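PDB 5XEI: chromosome partition protein Smc from Pyrococcus yayanosii, which probably serves in chromosome condensation and partitioning, as a homodimer that binds DNA and hydrolyses ATP in its globular heads. Local coordinates for residues K209-A214 / E324-V329; K198-Q203 / E330-E335; S54-R59 / I148-K153; E158-I163 / D398-G403. All blocks are in the same frame, centred on the assembly; numbering follows the deposited sequence.

Overall arrangement
Interactions 1 and 2 sit on the coiled-coil arm, 3 and 4 in and beside the ATPase head. Interactions 1 and 2 pair the same helices, 170-246 and 321-383; their centres are 13 Å apart, and V329 CG1 of the first packs at 3.9 Å from Q203 CG of the second. Interactions 3 and 4, with centres 21 Å apart, are joined where R159 NH1 probably donates to F151 O at 3.0 Å. Arm and head are well separated: interactions 2 and 4 come no nearer than about 36 Å between nearest atoms, and the centres of 1 and 3 lie 79 Å apart. None of the four lies at the predicted ATP site, residues 34-41.

Interaction 1. Residues K209-A214 / E324-V329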
loop_
_atom_site.group_PDB
_atom_site.type_symbol
_atom_site.label_atom_id
_atom_site.label_comp_id
_atom_site.label_asym_id
_atom_site.label_seq_id
_atom_site.Cartn_x
_atom_site.Cartn_y
_atom_site.Cartn_z
ATOM N N LYS A 209 3.447 -34.867 35.051
ATOM C CA LYS A 209 3.838 -35.299 36.383
ATOM C C LYS A 209 2.624 -35.745 37.188
ATOM O O LYS A 209 2.653 -36.799 37.832
ATOM C CB LYS A 209 4.597 -34.172 37.087
ATOM C CG LYS A 209 4.338 -34.057 38.585
ATOM C CD LYS A 209 5.360 -33.116 39.218
ATOM C CE LYS A 209 5.039 -32.790 40.667
ATOM N NZ LYS A 209 5.821 -31.603 41.153
ATOM N N GLU A 210 1.547 -34.963 37.138
ATOM C CA GLU A 210 0.293 -35.386 37.743
ATOM C C GLU A 210 -0.223 -36.674 37.112
ATOM O O GLU A 210 -0.674 -37.578 37.823
ATOM C CB GLU A 210 -0.732 -34.271 37.615
ATOM C CG GLU A 210 -0.233 -32.968 38.152
ATOM C CD GLU A 210 -1.176 -31.828 37.864
ATOM O OE1 GLU A 210 -2.406 -31.994 38.020
ATOM O OE2 GLU A 210 -0.681 -30.755 37.467
ATOM N N ARG A 211 -0.166 -36.786 35.785
ATOM C CA ARG A 211 -0.626 -38.019 35.158
ATOM C C ARG A 211 0.070 -39.218 35.774
ATOM O O ARG A 211 -0.577 -40.202 36.160
ATOM C CB ARG A 211 -0.385 -38.007 33.652
ATOM C CG ARG A 211 -0.700 -39.354 33.022
ATOM C CD ARG A 211 0.094 -39.562 31.761
ATOM N NE ARG A 211 1.530 -39.558 32.019
ATOM C CZ ARG A 211 2.434 -39.181 31.125
ATOM N NH1 ARG A 211 2.046 -38.757 29.933
ATOM N NH2 ARG A 211 3.721 -39.201 31.423
ATOM N N ASN A 212 1.395 -39.138 35.896
ATOM C CA ASN A 212 2.145 -40.297 36.355
ATOM C C ASN A 212 1.854 -40.605 37.809
ATOM O O ASN A 212 1.845 -41.775 38.196
ATOM C CB ASN A 212 3.638 -40.088 36.148
ATOM C CG ASN A 212 4.027 -40.108 34.694
ATOM O OD1 ASN A 212 4.836 -39.296 34.260
ATOM N ND2 ASN A 212 3.441 -41.029 33.923
ATOM N N ASP A 213 1.605 -39.579 38.619
ATOM C CA ASP A 213 1.207 -39.826 39.994
ATOM C C ASP A 213 -0.175 -40.438 40.049
ATOM O O ASP A 213 -0.413 -41.370 40.821
ATOM C CB ASP A 213 1.256 -38.541 40.805
ATOM C CG ASP A 213 2.665 -38.157 41.161
ATOM O OD1 ASP A 213 2.864 -37.039 41.679
ATOM O OD2 ASP A 213 3.574 -38.986 40.911
ATOM N N ALA A 214 -1.099 -39.929 39.233
ATOM C CA ALA A 214 -2.415 -40.548 39.167
ATOM C C ALA A 214 -2.300 -41.999 38.718
ATOM O O ALA A 214 -3.014 -42.872 39.228
ATOM C CB ALA A 214 -3.325 -39.764 38.235
ATOM N N GLU A 324 -6.763 -37.769 31.777
ATOM C CA GLU A 324 -7.451 -37.365 30.557
ATOM C C GLU A 324 -7.022 -35.967 30.112
ATOM O O GLU A 324 -6.968 -35.697 28.907
ATOM C CB GLU A 324 -8.970 -37.437 30.743
ATOM C CG GLU A 324 -9.553 -38.843 30.976
ATOM C CD GLU A 324 -8.927 -39.943 30.096
ATOM O OE1 GLU A 324 -8.610 -41.039 30.630
ATOM O OE2 GLU A 324 -8.757 -39.715 28.881
ATOM N N ASP A 325 -6.708 -35.071 31.064
ATOM C CA ASP A 325 -6.276 -33.717 30.718
ATOM C C ASP A 325 -5.004 -33.737 29.884
ATOM O O ASP A 325 -4.852 -32.949 28.943
ATOM C CB ASP A 325 -6.050 -32.886 31.985
ATOM C CG ASP A 325 -7.339 -32.263 32.530
ATOM O OD1 ASP A 325 -8.364 -32.300 31.811
ATOM O OD2 ASP A 325 -7.327 -31.737 33.678
ATOM N N PHE A 326 -4.067 -34.612 30.232
ATOM C CA PHE A 326 -2.855 -34.762 29.447
ATOM C C PHE A 326 -3.153 -34.896 27.954
ATOM O O PHE A 326 -2.793 -34.022 27.155
ATOM C CB PHE A 326 -2.079 -35.971 29.949
ATOM C CG PHE A 326 -0.807 -36.166 29.252
ATOM C CD1 PHE A 326 -0.729 -36.991 28.139
ATOM C CD2 PHE A 326 0.318 -35.494 29.663
ATOM C CE1 PHE A 326 0.468 -37.158 27.462
ATOM C CE2 PHE A 326 1.501 -35.664 28.982
ATOM C CZ PHE A 326 1.583 -36.492 27.888
ATOM N N GLU A 327 -3.831 -35.979 27.566
ATOM C CA GLU A 327 -4.155 -36.208 26.160
ATOM C C GLU A 327 -4.641 -34.942 25.466
ATOM O O GLU A 327 -4.189 -34.603 24.374
ATOM C CB GLU A 327 -5.210 -37.311 26.041
ATOM C CG GLU A 327 -4.942 -38.483 26.943
ATOM C CD GLU A 327 -3.705 -39.253 26.527
ATOM O OE1 GLU A 327 -3.470 -39.335 25.294
ATOM O OE2 GLU A 327 -2.984 -39.768 27.432
ATOM N N VAL A 328 -5.547 -34.216 26.106
ATOM C CA VAL A 328 -6.155 -33.072 25.448
ATOM C C VAL A 328 -5.142 -31.954 25.255
ATOM O O VAL A 328 -5.158 -31.244 24.237
ATOM C CB VAL A 328 -7.378 -32.610 26.251
ATOM C CG1 VAL A 328 -7.639 -31.192 26.050
ATOM C CG2 VAL A 328 -8.530 -33.354 25.835
ATOM N N VAL A 329 -4.244 -31.775 26.220
ATOM C CA VAL A 329 -3.310 -30.672 26.095
ATOM C C VAL A 329 -2.193 -31.061 25.150
ATOM O O VAL A 329 -1.665 -30.215 24.417
ATOM C CB VAL A 329 -2.784 -30.251 27.476
ATOM C CG1 VAL A 329 -1.752 -29.162 27.339
ATOM C CG2 VAL A 329 -3.923 -29.780 28.359
#
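R211 and F326 both send CG out opposite the backbone N (chi1 173° and -177°), which carries the two side chains toward each other across the antiparallel helices of the SMC coiled-coil arm. The arginine chain then bends at its third torsion and brings the guanidinium over one face of the phenyl ring. This is a cation-pi contact: R211 CZ stands 4.3 Å from the centroid of the F326 ring, close to the ring normal. The two planes are inclined by 58°, so the groups are not stacked flat; NH1 leads, dipping toward the ring on the side of its outer carbons. The backbones come closest at the same pair, with R211 CA 6.9 Å from F326 CA. Around the pair the helices mesh through apolar neighbours: F326 also touches L204, and R211 and A214 reach I323. E210 OE1 is hydrogen-bonded to N319, just ahead of helix 321-383, which tethers the start of that helix to helix 170-246. The carboxylate of E327 may favour the arginine's charge slightly, though R211 NH1 and E327 OE2 are 5.7 Å apart and do not pair. The closest atoms of the contact are R211 NH1 and F326 CZ, at 3.1 Å.

Interaction 2. Residues K198-Q203 / E330-E335; sequences KEVKKQ and ERRYLE
K201 NZ is held in a salt bridge by D205, one turn further along its own helix, and this leaves the lysine's carbon chain lying against Y333. The setting is the antiparallel coiled coil of the SMC arm: the short helical segments cross at 146° between their N-to-C directions, their axes 9.6 Å apart at closest approach. No hydrogen bond links the two segments, and the contact is van der Waals packing of aliphatic carbons on an aromatic ring and a guanidinium face. K201 CB approaches Y333 CE1 at 3.3 Å, while K201 CD lies 3.4 Å from Y333 OH, the hydroxyl that also has a weak hydrogen bond to K337. With Y333 CG opposite its backbone N (chi1 -171°), the ring reaches across to helix 170-246, and V200 CG1 meets its edge, 3.7 Å from CD1. V200 is the buried residue here, packing also on V329 and L336. An alanine in place of Y333 removes the ring beside V200 CG1 and the K201 chain, and would probably leave a gap between the helices and the lysine methylenes freer to turn. The other branch of the valine goes to R332, whose chain runs extended from CG to NE: V200 CG2 sits 3.3 Å above one face of the guanidinium, toward its NH1.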
loop_
_atom_site.group_PDB
_atom_site.type_symbol
_atom_site.label_atom_id
_atom_site.label_comp_id
_atom_site.label_asym_id
_atom_site.label_seq_id
_atom_site.Cartn_x
_atom_site.Cartn_y
_atom_site.Cartn_z
ATOM N N LYS A 198 4.441 -21.678 24.250
ATOM C CA LYS A 198 5.256 -21.594 25.449
ATOM C C LYS A 198 4.429 -21.944 26.691
ATOM O O LYS A 198 4.871 -22.745 27.522
ATOM C CB LYS A 198 5.913 -20.212 25.543
ATOM C CG LYS A 198 6.783 -20.042 26.788
ATOM C CD LYS A 198 7.837 -18.936 26.636
ATOM C CE LYS A 198 8.897 -19.044 27.740
ATOM N NZ LYS A 198 10.191 -18.395 27.334
ATOM N N GLU A 199 3.207 -21.407 26.808
ATOM C CA GLU A 199 2.381 -21.725 27.973
ATOM C C GLU A 199 1.905 -23.169 27.930
ATOM O O GLU A 199 1.980 -23.890 28.933
ATOM C CB GLU A 199 1.167 -20.793 28.087
ATOM C CG GLU A 199 0.212 -21.290 29.211
ATOM C CD GLU A 199 -0.932 -20.329 29.594
ATOM O OE1 GLU A 199 -1.953 -20.811 30.148
ATOM O OE2 GLU A 199 -0.811 -19.102 29.377
ATOM N N VAL A 200 1.378 -23.594 26.782
ATOM C CA VAL A 200 0.866 -24.949 26.660
ATOM C C VAL A 200 1.949 -25.952 27.020
ATOM O O VAL A 200 1.725 -26.880 27.805
ATOM C CB VAL A 200 0.318 -25.173 25.245
ATOM C CG1 VAL A 200 0.295 -26.641 24.928
ATOM C CG2 VAL A 200 -1.080 -24.557 25.141
ATOM N N LYS A 201 3.153 -25.751 26.487
ATOM C CA LYS A 201 4.268 -26.636 26.802
ATOM C C LYS A 201 4.531 -26.664 28.305
ATOM O O LYS A 201 4.941 -27.693 28.858
ATOM C CB LYS A 201 5.500 -26.181 26.016
ATOM C CG LYS A 201 6.809 -26.838 26.354
ATOM C CD LYS A 201 6.734 -28.343 26.290
ATOM C CE LYS A 201 8.114 -28.923 26.497
ATOM N NZ LYS A 201 8.141 -29.667 27.769
ATOM N N LYS A 202 4.249 -25.569 28.996
ATOM C CA LYS A 202 4.529 -25.550 30.423
ATOM C C LYS A 202 3.383 -26.192 31.202
ATOM O O LYS A 202 3.606 -26.955 32.155
ATOM C CB LYS A 202 4.820 -24.107 30.840
ATOM C CG LYS A 202 4.706 -23.799 32.291
ATOM C CD LYS A 202 4.901 -22.296 32.488
ATOM C CE LYS A 202 4.447 -21.811 33.866
ATOM N NZ LYS A 202 4.957 -20.440 34.178
ATOM N N GLN A 203 2.152 -25.935 30.766
ATOM C CA GLN A 203 1.002 -26.648 31.296
ATOM C C GLN A 203 1.123 -28.150 31.071
ATOM O O GLN A 203 0.829 -28.949 31.970
ATOM C CB GLN A 203 -0.256 -26.097 30.645
ATOM C CG GLN A 203 -1.383 -27.072 30.579
ATOM C CD GLN A 203 -2.684 -26.404 30.197
ATOM O OE1 GLN A 203 -2.719 -25.510 29.331
ATOM N NE2 GLN A 203 -3.771 -26.820 30.853
ATOM N N GLU A 330 -1.851 -32.342 25.102
ATOM C CA GLU A 330 -0.843 -32.776 24.153
ATOM C C GLU A 330 -1.310 -32.580 22.704
ATOM O O GLU A 330 -0.555 -32.072 21.866
ATOM C CB GLU A 330 -0.460 -34.220 24.428
ATOM C CG GLU A 330 0.436 -34.715 23.361
ATOM C CD GLU A 330 1.865 -34.618 23.796
ATOM O OE1 GLU A 330 2.715 -34.386 22.925
ATOM O OE2 GLU A 330 2.130 -34.755 25.004
ATOM N N ARG A 331 -2.552 -32.971 22.391
ATOM C CA ARG A 331 -3.076 -32.694 21.054
ATOM C C ARG A 331 -2.976 -31.214 20.727
ATOM O O ARG A 331 -2.543 -30.845 19.630
ATOM C CB ARG A 331 -4.525 -33.174 20.905
ATOM C CG ARG A 331 -4.723 -34.643 21.196
ATOM C CD ARG A 331 -6.111 -35.157 20.798
ATOM N NE ARG A 331 -6.718 -35.894 21.905
ATOM C CZ ARG A 331 -6.717 -37.223 22.018
ATOM N NH1 ARG A 331 -7.295 -37.796 23.072
ATOM N NH2 ARG A 331 -6.128 -37.982 21.090
ATOM N N ARG A 332 -3.336 -30.349 21.671
ATOM C CA ARG A 332 -3.192 -28.917 21.434
ATOM C C ARG A 332 -1.729 -28.554 21.199
ATOM O O ARG A 332 -1.406 -27.749 20.316
ATOM C CB ARG A 332 -3.767 -28.131 22.610
ATOM C CG ARG A 332 -3.956 -26.668 22.302
ATOM C CD ARG A 332 -4.388 -25.864 23.505
ATOM N NE ARG A 332 -4.278 -24.435 23.207
ATOM C CZ ARG A 332 -4.255 -23.468 24.126
ATOM N NH1 ARG A 332 -4.342 -23.758 25.423
ATOM N NH2 ARG A 332 -4.148 -22.205 23.749
ATOM N N TYR A 333 -0.824 -29.174 21.953
ATOM C CA TYR A 333 0.595 -28.921 21.762
ATOM C C TYR A 333 1.022 -29.290 20.354
ATOM O O TYR A 333 1.522 -28.447 19.604
ATOM C CB TYR A 333 1.397 -29.702 22.787
ATOM C CG TYR A 333 2.851 -29.348 22.808
ATOM C CD1 TYR A 333 3.267 -28.073 23.168
ATOM C CD2 TYR A 333 3.816 -30.295 22.502
ATOM C CE1 TYR A 333 4.610 -27.741 23.198
ATOM C CE2 TYR A 333 5.155 -29.978 22.537
ATOM C CZ TYR A 333 5.546 -28.702 22.886
ATOM O OH TYR A 333 6.883 -28.394 22.911
ATOM N N LEU A 334 0.807 -30.553 19.966
ATOM C CA LEU A 334 1.230 -30.995 18.642
ATOM C C LEU A 334 0.551 -30.205 17.535
ATOM O O LEU A 334 1.086 -30.127 16.417
ATOM C CB LEU A 334 0.967 -32.489 18.452
ATOM C CG LEU A 334 2.125 -33.373 18.913
ATOM C CD1 LEU A 334 1.853 -34.826 18.647
ATOM C CD2 LEU A 334 3.446 -32.957 18.273
ATOM N N GLU A 335 -0.590 -29.585 17.814
ATOM C CA GLU A 335 -1.191 -28.864 16.714
ATOM C C GLU A 335 -0.654 -27.460 16.588
ATOM O O GLU A 335 -0.518 -26.954 15.472
ATOM C CB GLU A 335 -2.692 -28.836 16.861
ATOM C CG GLU A 335 -3.286 -29.973 16.129
ATOM C CD GLU A 335 -4.776 -29.895 16.105
ATOM O OE1 GLU A 335 -5.315 -28.799 15.794
ATOM O OE2 GLU A 335 -5.397 -30.938 16.425
#

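Interaction 3. Residues S54-R59 / I148-K153; sequences SAKAMR and ITKFIK
K56 and K150 meet tip to tip, and apart from their outermost carbons this is all that joins segments 54-59 and 148-153. The modelled separation of K56 NZ and K150 NZ, 2.8 Å, is doubtful for two exposed lysine ends at 2.6 Å resolution; both are donors and nominally cationic, so no bond is implied, and their charges would probably disfavour so close an approach. K56 gets there on a chain extended beyond CG, whereas K150 is kinked at its second and fourth torsions, the last at 38°. That is the loose, solvent-facing side. The firm packing lies behind each lysine. K56 opens a type I turn closed by R59 N to K56 O at 2.9 Å; within this turn M58 is buried against L47, F48 and L66, and R59 forms a salt bridge to D44. Across from it, I152 is buried on K426, I148 touches K426 and I451, and F151 rests on A430 of helix 424-440. The two lysines thus face each other from well-seated pieces of the SMC head: the loop following helix 41-49, the helix directly after the predicted ATP-binding P-loop in the chain, and the short helix just after Q145, the position of the Q-loop glutamine in ABC-type ATPases.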
loop_
_atom_site.group_PDB
_atom_site.type_symbol
_atom_site.label_atom_id
_atom_site.label_comp_id
_atom_site.label_asym_id
_atom_site.label_seq_id
_atom_site.Cartn_x
_atom_site.Cartn_y
_atom_site.Cartn_z
ATOM N N SER A 54 -1.445 28.141 -6.997
ATOM C CA SER A 54 -0.031 28.488 -7.108
ATOM C C SER A 54 0.284 29.949 -6.767
ATOM O O SER A 54 1.431 30.241 -6.402
ATOM C CB SER A 54 0.439 28.165 -8.532
ATOM O OG SER A 54 0.122 26.828 -8.919
ATOM N N ALA A 55 -0.688 30.864 -6.899
ATOM C CA ALA A 55 -0.537 32.284 -6.574
ATOM C C ALA A 55 0.523 32.958 -7.452
ATOM O O ALA A 55 0.180 33.600 -8.454
ATOM C CB ALA A 55 -0.228 32.465 -5.079
ATOM N N LYS A 56 1.809 32.826 -7.089
ATOM C CA LYS A 56 2.885 33.387 -7.912
ATOM C C LYS A 56 2.820 32.869 -9.342
ATOM O O LYS A 56 3.061 33.623 -10.296
ATOM C CB LYS A 56 4.262 33.053 -7.325
ATOM C CG LYS A 56 5.384 33.184 -8.373
ATOM C CD LYS A 56 6.612 32.297 -8.124
ATOM C CE LYS A 56 7.624 32.466 -9.270
ATOM N NZ LYS A 56 9.035 32.140 -8.887
ATOM N N ALA A 57 2.513 31.578 -9.511
ATOM C CA ALA A 57 2.622 30.965 -10.826
ATOM C C ALA A 57 1.526 31.427 -11.778
ATOM O O ALA A 57 1.750 31.451 -12.998
ATOM C CB ALA A 57 2.623 29.443 -10.697
ATOM N N MET A 58 0.363 31.819 -11.261
ATOM C CA MET A 58 -0.644 32.459 -12.100
ATOM C C MET A 58 -0.400 33.961 -12.261
ATOM O O MET A 58 -1.243 34.647 -12.856
ATOM C CB MET A 58 -2.046 32.188 -11.546
ATOM C CG MET A 58 -2.551 30.786 -11.882
ATOM S SD MET A 58 -3.776 30.085 -10.726
ATOM C CE MET A 58 -2.877 30.101 -9.174
ATOM N N ARG A 59 0.749 34.458 -11.763
ATOM C CA ARG A 59 1.223 35.843 -11.928
ATOM C C ARG A 59 0.170 36.860 -11.512
ATOM O O ARG A 59 0.005 37.909 -12.143
ATOM C CB ARG A 59 1.713 36.130 -13.351
ATOM C CG ARG A 59 2.418 34.979 -14.037
ATOM C CD ARG A 59 2.728 35.343 -15.501
ATOM N NE ARG A 59 1.703 36.233 -16.017
ATOM C CZ ARG A 59 1.533 36.461 -17.311
ATOM N NH1 ARG A 59 2.315 35.841 -18.179
ATOM N NH2 ARG A 59 0.594 37.298 -17.747
ATOM N N ILE A 148 11.364 26.880 -16.773
ATOM C CA ILE A 148 12.667 26.369 -17.207
ATOM C C ILE A 148 13.721 26.629 -16.143
ATOM O O ILE A 148 14.539 25.758 -15.829
ATOM C CB ILE A 148 13.087 26.990 -18.551
ATOM C CG1 ILE A 148 12.098 26.634 -19.652
ATOM C CG2 ILE A 148 14.492 26.536 -18.925
ATOM C CD1 ILE A 148 12.471 27.223 -20.982
ATOM N N THR A 149 13.726 27.833 -15.579
ATOM C CA THR A 149 14.679 28.127 -14.520
ATOM C C THR A 149 14.393 27.294 -13.273
ATOM O O THR A 149 15.324 26.807 -12.625
ATOM C CB THR A 149 14.665 29.625 -14.213
ATOM O OG1 THR A 149 15.093 30.352 -15.380
ATOM C CG2 THR A 149 15.576 29.940 -13.017
ATOM N N LYS A 150 13.115 27.094 -12.935
ATOM C CA LYS A 150 12.784 26.222 -11.811
ATOM C C LYS A 150 13.257 24.797 -12.056
ATOM O O LYS A 150 13.667 24.102 -11.116
ATOM C CB LYS A 150 11.277 26.230 -11.553
ATOM C CG LYS A 150 10.757 27.578 -11.112
ATOM C CD LYS A 150 9.810 27.478 -9.929
ATOM C CE LYS A 150 9.488 28.875 -9.403
ATOM N NZ LYS A 150 9.343 29.877 -10.516
ATOM N N PHE A 151 13.200 24.350 -13.312
ATOM C CA PHE A 151 13.556 22.986 -13.671
ATOM C C PHE A 151 15.067 22.774 -13.660
ATOM O O PHE A 151 15.539 21.639 -13.485
ATOM C CB PHE A 151 12.963 22.673 -15.046
ATOM C CG PHE A 151 13.551 21.458 -15.711
ATOM C CD1 PHE A 151 14.441 21.590 -16.758
ATOM C CD2 PHE A 151 13.207 20.186 -15.288
ATOM C CE1 PHE A 151 14.970 20.477 -17.374
ATOM C CE2 PHE A 151 13.743 19.069 -15.899
ATOM C CZ PHE A 151 14.621 19.217 -16.942
ATOM N N ILE A 152 15.824 23.861 -13.835
ATOM C CA ILE A 152 17.282 23.822 -13.874
ATOM C C ILE A 152 17.860 23.791 -12.463
ATOM O O ILE A 152 18.810 23.050 -12.183
ATOM C CB ILE A 152 17.785 25.034 -14.681
ATOM C CG1 ILE A 152 17.318 24.932 -16.135
ATOM C CG2 ILE A 152 19.290 25.201 -14.564
ATOM C CD1 ILE A 152 17.587 23.621 -16.826
ATOM N N LYS A 153 17.295 24.590 -11.557
ATOM C CA LYS A 153 17.642 24.525 -10.145
ATOM C C LYS A 153 17.118 23.257 -9.475
ATOM O O LYS A 153 17.397 23.031 -8.291
ATOM C CB LYS A 153 17.095 25.767 -9.422
ATOM C CG LYS A 153 17.183 27.064 -10.237
ATOM C CD LYS A 153 17.824 28.222 -9.474
ATOM C CE LYS A 153 17.778 29.518 -10.290
ATOM N NZ LYS A 153 18.023 30.745 -9.463
#

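Interaction 4. Residues E158-I163 / D398-G403; sequences ERRQLI and DPFSGG
The R160 guanidinium has the Q161 side chain over one face, F400 O 3.0 Å above the opposite face, and G402 O at its edge, in plane. Only the edge partner is hydrogen-bonded: R160 NE gives to G402 O at 2.8 Å, nearly in line with the C=O bond but bent at the hydrogen (131°). F400 O, 3.2 Å from R160 NH2, lies too far off the N-H direction to count. A bend at the third torsion (chi3 66°) turns the group into the hairpin loop between strands 388-393 and 404-409, and R160 CD settles 3.0 Å from P399 O. The loop has its own brace, since D398 O accepts both S401 N and S401 OG, the latter at 3.1 Å, from the same face of its plane. Beyond it, F400 forms a cation-pi pair with K361 and its ring meets F365, so the loop also touches helix 321-383. R160 is buried, its NH1 in a salt bridge to D164. A leucine in place of R160 would probably leave G402 O without this donor and D164 without its charged partner. The buried charge is thus likely to be balanced by D164 of its own helix, while the backbone carbonyls of the C-terminal loop around it would ease it further.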
loop_
_atom_site.group_PDB
_atom_site.type_symbol
_atom_site.label_atom_id
_atom_site.label_comp_id
_atom_site.label_asym_id
_atom_site.label_seq_id
_atom_site.Cartn_x
_atom_site.Cartn_y
_atom_site.Cartn_z
ATOM N N GLU A 158 14.813 15.420 -6.887
ATOM C CA GLU A 158 13.499 15.940 -7.280
ATOM C C GLU A 158 13.086 15.527 -8.700
ATOM O O GLU A 158 11.897 15.593 -9.040
ATOM C CB GLU A 158 13.496 17.469 -7.156
ATOM C CG GLU A 158 13.496 18.013 -5.713
ATOM C CD GLU A 158 13.596 19.548 -5.644
ATOM O OE1 GLU A 158 13.961 20.081 -4.567
ATOM O OE2 GLU A 158 13.327 20.212 -6.672
ATOM N N ARG A 159 14.039 15.107 -9.534
ATOM C CA ARG A 159 13.768 14.783 -10.930
ATOM C C ARG A 159 13.267 13.349 -11.126
ATOM O O ARG A 159 12.413 13.107 -11.993
ATOM C CB ARG A 159 15.039 15.032 -11.747
ATOM C CG ARG A 159 14.803 15.378 -13.198
ATOM C CD ARG A 159 16.054 16.005 -13.840
ATOM N NE ARG A 159 16.224 17.435 -13.546
ATOM C CZ ARG A 159 17.208 17.960 -12.816
ATOM N NH1 ARG A 159 17.243 19.275 -12.630
ATOM N NH2 ARG A 159 18.157 17.184 -12.282
ATOM N N ARG A 160 13.745 12.400 -10.310
ATOM C CA ARG A 160 13.387 10.989 -10.469
ATOM C C ARG A 160 11.887 10.765 -10.414
ATOM O O ARG A 160 11.335 10.018 -11.232
ATOM C CB ARG A 160 14.057 10.152 -9.378
ATOM C CG ARG A 160 13.705 8.662 -9.416
ATOM C CD ARG A 160 14.437 7.914 -8.326
ATOM N NE ARG A 160 13.997 8.303 -6.981
ATOM C CZ ARG A 160 12.736 8.254 -6.558
ATOM N NH1 ARG A 160 11.765 7.805 -7.350
ATOM N NH2 ARG A 160 12.430 8.645 -5.325
ATOM N N GLN A 161 11.223 11.382 -9.431
ATOM C CA GLN A 161 9.822 11.101 -9.134
ATOM C C GLN A 161 8.932 11.177 -10.361
ATOM O O GLN A 161 7.969 10.414 -10.484
ATOM C CB GLN A 161 9.319 12.077 -8.084
ATOM C CG GLN A 161 9.983 11.906 -6.752
ATOM C CD GLN A 161 11.468 12.185 -6.788
ATOM O OE1 GLN A 161 12.023 12.495 -7.848
ATOM N NE2 GLN A 161 12.137 12.017 -5.644
ATOM N N LEU A 162 9.222 12.099 -11.274
ATOM C CA LEU A 162 8.433 12.142 -12.491
ATOM C C LEU A 162 8.668 10.903 -13.345
ATOM O O LEU A 162 7.737 10.407 -13.989
ATOM C CB LEU A 162 8.731 13.415 -13.274
ATOM C CG LEU A 162 7.967 13.436 -14.590
ATOM C CD1 LEU A 162 7.467 14.800 -14.861
ATOM C CD2 LEU A 162 8.872 13.021 -15.714
ATOM N N ILE A 163 9.896 10.385 -13.371
ATOM C CA ILE A 163 10.126 9.123 -14.078
ATOM C C ILE A 163 9.302 7.993 -13.455
ATOM O O ILE A 163 8.762 7.144 -14.180
ATOM C CB ILE A 163 11.630 8.783 -14.136
ATOM C CG1 ILE A 163 12.399 9.918 -14.800
ATOM C CG2 ILE A 163 11.870 7.545 -14.986
ATOM C CD1 ILE A 163 11.936 10.215 -16.218
ATOM N N ASP A 398 19.620 0.670 -6.165
ATOM C CA ASP A 398 18.317 1.002 -5.599
ATOM C C ASP A 398 17.916 2.347 -6.196
ATOM O O ASP A 398 18.093 3.397 -5.564
ATOM C CB ASP A 398 18.344 1.020 -4.072
ATOM C CG ASP A 398 18.879 -0.291 -3.476
ATOM O OD1 ASP A 398 18.201 -0.849 -2.582
ATOM O OD2 ASP A 398 19.973 -0.754 -3.888
ATOM N N PRO A 399 17.360 2.345 -7.409
ATOM C CA PRO A 399 17.083 3.624 -8.062
ATOM C C PRO A 399 16.128 4.472 -7.270
ATOM O O PRO A 399 16.214 5.699 -7.336
ATOM C CB PRO A 399 16.469 3.216 -9.410
ATOM C CG PRO A 399 16.526 1.719 -9.461
ATOM C CD PRO A 399 16.635 1.246 -8.058
ATOM N N PHE A 400 15.231 3.857 -6.505
ATOM C CA PHE A 400 14.163 4.604 -5.853
ATOM C C PHE A 400 14.631 5.368 -4.632
ATOM O O PHE A 400 13.833 6.090 -4.033
ATOM C CB PHE A 400 13.028 3.670 -5.459
ATOM C CG PHE A 400 12.513 2.863 -6.589
ATOM C CD1 PHE A 400 11.698 3.443 -7.542
ATOM C CD2 PHE A 400 12.856 1.529 -6.707
ATOM C CE1 PHE A 400 11.221 2.704 -8.584
ATOM C CE2 PHE A 400 12.388 0.773 -7.752
ATOM C CZ PHE A 400 11.568 1.357 -8.699
ATOM N N SER A 401 15.888 5.222 -4.239
ATOM C CA SER A 401 16.441 6.044 -3.177
ATOM C C SER A 401 17.511 6.982 -3.703
ATOM O O SER A 401 18.188 7.650 -2.920
ATOM C CB SER A 401 16.979 5.163 -2.047
ATOM O OG SER A 401 17.836 4.161 -2.550
ATOM N N GLY A 402 17.667 7.064 -5.019
ATOM C CA GLY A 402 18.603 7.974 -5.631
ATOM C C GLY A 402 17.904 9.078 -6.407
ATOM O O GLY A 402 16.692 9.090 -6.595
ATOM N N GLY A 403 18.707 10.034 -6.841
ATOM C CA GLY A 403 18.245 11.063 -7.721
ATOM C C GLY A 403 18.498 10.699 -9.165
ATOM O O GLY A 403 18.778 9.546 -9.513
#